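Local coordinates for protein saframycin Mx1 synthetase B (Legionella pneumophila subsp. pneumophila, PDB 3KXW) that belongs to the fatty acid AMP ligases of the ANL superfamily and holds 5'-O-[(S)-(dodecanoyloxy)(hydroxy)phosphoryl]adenosine in its pocket, at residues A[250-262]-A[281-293]. Numbering follows the deposited sequence.
Sequences LSWLKHITKYKAT and EKKEGLDLSSWVT
W291 lies against one side of helix 250-259, with I256 CD1 over one face of its indole, 3.4 Å from the centroid of the six-membered ring and almost on the normal. From its CB, W291 first meets I256 CG2. CG stands anti to the backbone N (chi1 -169°), which leads the indole along the helix: CD1 has T262 O at the ring edge, CZ3 meets L253 CD2 at 3.7 Å, and the CZ2-CH2 edge points at the face of W252, an edge-to-face pair with planes at 61°. NE1 bonds to S264 O in strand 263-266, and F309 of helix 303-313 adds to the packing. Toward the N-terminal half of the helix, L286 CD2 lies against L253 CB and the backbone at K254, while L288 CD2 touches L253 O, I256 CG2 and T257 OG1. That hydroxyl is used twice: it donates to L253 O, and it accepts a nearly straight bond from D287 N (3.0 Å, 176°). Past the Schellman motif at K260, S290 OG donates to A261 O at 2.6 Å, from above the carbonyl plane. T262 O then takes T293 N at 3.1 Å, and V292 N weakly, where strands 263-266 and 293-296 begin to run parallel. The chemistry implies an apolar seam interrupted by the T257-D287 bond and followed, past the helix end, by bonds to A261 O and T262 O, which probably help place T293, its side chain about 7 Å from the bound ligand.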
# COMPACT_ATOMS: atom_id res chain seq x y z
N LEU A 250 2.69 7.38 17.33
CA LEU A 250 3.11 6.68 18.53
C LEU A 250 2.24 5.45 18.79
O LEU A 250 2.73 4.44 19.31
CB LEU A 250 3.05 7.60 19.75
CG LEU A 250 3.29 6.90 21.08
CD1 LEU A 250 4.69 6.34 21.12
CD2 LEU A 250 3.06 7.89 22.21
N SER A 251 0.96 5.52 18.43
CA SER A 251 0.08 4.38 18.72
C SER A 251 0.52 3.10 18.01
O SER A 251 0.33 2.00 18.51
CB SER A 251 -1.40 4.69 18.47
OG SER A 251 -1.65 4.83 17.09
N TRP A 252 1.16 3.24 16.85
CA TRP A 252 1.73 2.06 16.18
C TRP A 252 2.71 1.32 17.11
O TRP A 252 2.66 0.10 17.25
CB TRP A 252 2.46 2.48 14.91
CG TRP A 252 3.00 1.36 14.03
CD1 TRP A 252 2.63 0.04 14.05
CD2 TRP A 252 3.94 1.50 12.97
NE1 TRP A 252 3.31 -0.65 13.07
CE2 TRP A 252 4.11 0.22 12.38
CE3 TRP A 252 4.65 2.59 12.44
CZ2 TRP A 252 4.98 0.00 11.30
CZ3 TRP A 252 5.54 2.36 11.37
CH2 TRP A 252 5.69 1.07 10.81
N LEU A 253 3.60 2.08 17.71
CA LEU A 253 4.66 1.49 18.53
C LEU A 253 4.13 1.07 19.90
O LEU A 253 4.57 0.06 20.46
CB LEU A 253 5.86 2.45 18.65
CG LEU A 253 6.32 3.06 17.32
CD1 LEU A 253 7.52 3.97 17.59
CD2 LEU A 253 6.69 2.01 16.27
N LYS A 254 3.17 1.82 20.44
CA LYS A 254 2.45 1.39 21.64
C LYS A 254 1.73 0.05 21.46
O LYS A 254 1.81 -0.85 22.32
CB LYS A 254 1.42 2.43 22.09
CG LYS A 254 2.02 3.59 22.85
CD LYS A 254 0.87 4.40 23.50
CE LYS A 254 1.40 5.55 24.36
NZ LYS A 254 0.28 6.36 24.94
N HIS A 255 1.03 -0.11 20.35
CA HIS A 255 0.36 -1.39 20.11
C HIS A 255 1.33 -2.54 19.87
O HIS A 255 1.08 -3.65 20.33
CB HIS A 255 -0.67 -1.29 18.98
CG HIS A 255 -1.85 -0.47 19.35
ND1 HIS A 255 -2.53 0.32 18.45
CD2 HIS A 255 -2.46 -0.30 20.54
CE1 HIS A 255 -3.53 0.93 19.07
NE2 HIS A 255 -3.51 0.57 20.34
N ILE A 256 2.42 -2.28 19.16
CA ILE A 256 3.41 -3.30 18.94
C ILE A 256 3.89 -3.77 20.30
O ILE A 256 4.10 -4.97 20.54
CB ILE A 256 4.60 -2.78 18.08
CG1 ILE A 256 4.17 -2.72 16.59
CG2 ILE A 256 5.84 -3.65 18.28
CD1 ILE A 256 5.23 -2.04 15.65
N THR A 257 4.05 -2.79 21.19
CA THR A 257 4.52 -3.05 22.54
C THR A 257 3.51 -3.90 23.32
O THR A 257 3.87 -4.95 23.88
CB THR A 257 4.75 -1.73 23.31
OG1 THR A 257 5.85 -1.00 22.72
CG2 THR A 257 5.05 -2.02 24.79
N LYS A 258 2.27 -3.43 23.36
CA LYS A 258 1.20 -4.07 24.12
C LYS A 258 0.94 -5.50 23.66
O LYS A 258 0.82 -6.40 24.48
CB LYS A 258 -0.08 -3.26 24.02
CG LYS A 258 -1.25 -3.80 24.86
CD LYS A 258 -2.45 -2.87 24.80
CE LYS A 258 -3.66 -3.47 25.49
NZ LYS A 258 -4.76 -2.47 25.58
N TYR A 259 0.89 -5.70 22.35
CA TYR A 259 0.47 -6.98 21.78
C TYR A 259 1.63 -7.90 21.44
O TYR A 259 1.44 -8.98 20.89
CB TYR A 259 -0.43 -6.72 20.55
CG TYR A 259 -1.77 -6.13 20.95
CD1 TYR A 259 -2.80 -6.94 21.39
CD2 TYR A 259 -1.98 -4.76 20.92
CE1 TYR A 259 -4.02 -6.40 21.78
CE2 TYR A 259 -3.20 -4.20 21.31
CZ TYR A 259 -4.22 -5.04 21.75
OH TYR A 259 -5.44 -4.52 22.13
N LYS A 260 2.85 -7.46 21.77
CA LYS A 260 4.06 -8.19 21.43
C LYS A 260 4.04 -8.63 19.98
O LYS A 260 4.31 -9.78 19.67
CB LYS A 260 4.28 -9.38 22.36
CG LYS A 260 4.83 -8.95 23.69
CD LYS A 260 4.60 -9.98 24.76
CE LYS A 260 5.16 -9.48 26.07
NZ LYS A 260 6.63 -9.61 26.02
N ALA A 261 3.74 -7.70 19.08
CA ALA A 261 3.77 -8.02 17.67
C ALA A 261 5.20 -8.35 17.25
O ALA A 261 6.17 -7.76 17.75
CB ALA A 261 3.20 -6.84 16.82
N THR A 262 5.32 -9.30 16.33
CA THR A 262 6.62 -9.74 15.86
C THR A 262 6.90 -9.25 14.44
O THR A 262 8.06 -9.05 14.03
CB THR A 262 6.75 -11.31 15.92
OG1 THR A 262 5.86 -11.92 14.99
CG2 THR A 262 6.40 -11.83 17.31
N GLU A 281 10.14 12.45 24.99
CA GLU A 281 9.47 12.13 26.25
C GLU A 281 8.26 11.22 26.05
O GLU A 281 7.83 10.50 26.96
CB GLU A 281 9.10 13.41 27.02
CG GLU A 281 8.14 14.31 26.29
CD GLU A 281 8.82 15.29 25.34
OE1 GLU A 281 10.07 15.19 25.13
OE2 GLU A 281 8.09 16.17 24.82
N LYS A 282 7.71 11.23 24.85
CA LYS A 282 6.55 10.40 24.56
C LYS A 282 6.92 8.94 24.29
O LYS A 282 6.03 8.09 24.20
CB LYS A 282 5.77 10.98 23.38
CG LYS A 282 5.13 12.34 23.68
CD LYS A 282 4.06 12.20 24.74
CE LYS A 282 3.38 13.53 25.04
NZ LYS A 282 2.44 13.41 26.20
N LYS A 283 8.21 8.64 24.18
CA LYS A 283 8.69 7.27 23.95
C LYS A 283 8.66 6.43 25.22
O LYS A 283 8.77 5.20 25.16
CB LYS A 283 10.11 7.27 23.40
CG LYS A 283 10.33 8.10 22.13
CD LYS A 283 11.79 8.13 21.73
CE LYS A 283 12.01 9.01 20.48
NZ LYS A 283 13.47 9.10 20.20
N GLU A 284 8.55 7.08 26.37
CA GLU A 284 8.54 6.37 27.65
C GLU A 284 7.42 5.33 27.66
O GLU A 284 6.29 5.63 27.33
CB GLU A 284 8.40 7.35 28.82
CG GLU A 284 9.14 6.89 30.07
CD GLU A 284 9.12 7.89 31.24
OE1 GLU A 284 8.97 9.12 31.02
OE2 GLU A 284 9.27 7.43 32.40
N GLY A 285 7.74 4.09 28.02
CA GLY A 285 6.74 3.05 27.96
C GLY A 285 6.84 2.09 26.78
O GLY A 285 6.22 1.03 26.79
N LEU A 286 7.61 2.44 25.74
CA LEU A 286 7.75 1.53 24.60
C LEU A 286 8.65 0.36 24.94
O LEU A 286 9.54 0.48 25.77
CB LEU A 286 8.33 2.26 23.39
CG LEU A 286 7.46 3.37 22.79
CD1 LEU A 286 8.19 4.02 21.61
CD2 LEU A 286 6.10 2.82 22.38
N ASP A 287 8.42 -0.78 24.29
CA ASP A 287 9.32 -1.93 24.34
C ASP A 287 9.11 -2.67 23.04
O ASP A 287 8.11 -3.35 22.86
CB ASP A 287 8.98 -2.86 25.50
CG ASP A 287 9.80 -4.15 25.48
OD1 ASP A 287 10.73 -4.29 24.66
OD2 ASP A 287 9.53 -5.03 26.31
N LEU A 288 10.08 -2.54 22.14
CA LEU A 288 9.92 -3.04 20.79
C LEU A 288 10.75 -4.30 20.57
O LEU A 288 11.02 -4.68 19.43
CB LEU A 288 10.33 -1.95 19.78
CG LEU A 288 9.51 -0.65 19.91
CD1 LEU A 288 10.10 0.49 19.04
CD2 LEU A 288 8.00 -0.86 19.65
N SER A 289 11.17 -4.94 21.66
CA SER A 289 12.02 -6.14 21.52
C SER A 289 11.34 -7.30 20.79
O SER A 289 12.03 -8.11 20.19
CB SER A 289 12.55 -6.61 22.89
OG SER A 289 11.49 -6.75 23.81
N SER A 290 10.02 -7.40 20.86
CA SER A 290 9.28 -8.47 20.18
C SER A 290 9.33 -8.34 18.66
O SER A 290 9.12 -9.32 17.93
CB SER A 290 7.81 -8.53 20.63
OG SER A 290 7.04 -7.40 20.19
N TRP A 291 9.56 -7.11 18.20
CA TRP A 291 9.41 -6.71 16.80
C TRP A 291 10.64 -7.14 15.99
O TRP A 291 11.60 -6.39 15.87
CB TRP A 291 9.18 -5.19 16.73
CG TRP A 291 8.73 -4.65 15.39
CD1 TRP A 291 8.33 -5.37 14.29
CD2 TRP A 291 8.62 -3.27 15.02
NE1 TRP A 291 7.99 -4.51 13.26
CE2 TRP A 291 8.16 -3.22 13.69
CE3 TRP A 291 8.88 -2.08 15.69
CZ2 TRP A 291 7.94 -2.01 13.02
CZ3 TRP A 291 8.67 -0.88 15.03
CH2 TRP A 291 8.20 -0.86 13.71
N VAL A 292 10.62 -8.36 15.46
CA VAL A 292 11.81 -8.92 14.81
C VAL A 292 11.86 -8.74 13.30
O VAL A 292 12.92 -8.89 12.71
CB VAL A 292 12.01 -10.42 15.14
CG1 VAL A 292 12.15 -10.61 16.64
CG2 VAL A 292 10.87 -11.29 14.55
N THR A 293 10.72 -8.39 12.69
CA THR A 293 10.67 -8.10 11.26
C THR A 293 9.88 -6.82 11.03
O THR A 293 8.65 -6.80 11.15
CB THR A 293 10.00 -9.23 10.47
OG1 THR A 293 10.70 -10.44 10.71
CG2 THR A 293 10.02 -8.91 8.96
O HOH W 1 8.40 -7.78 24.21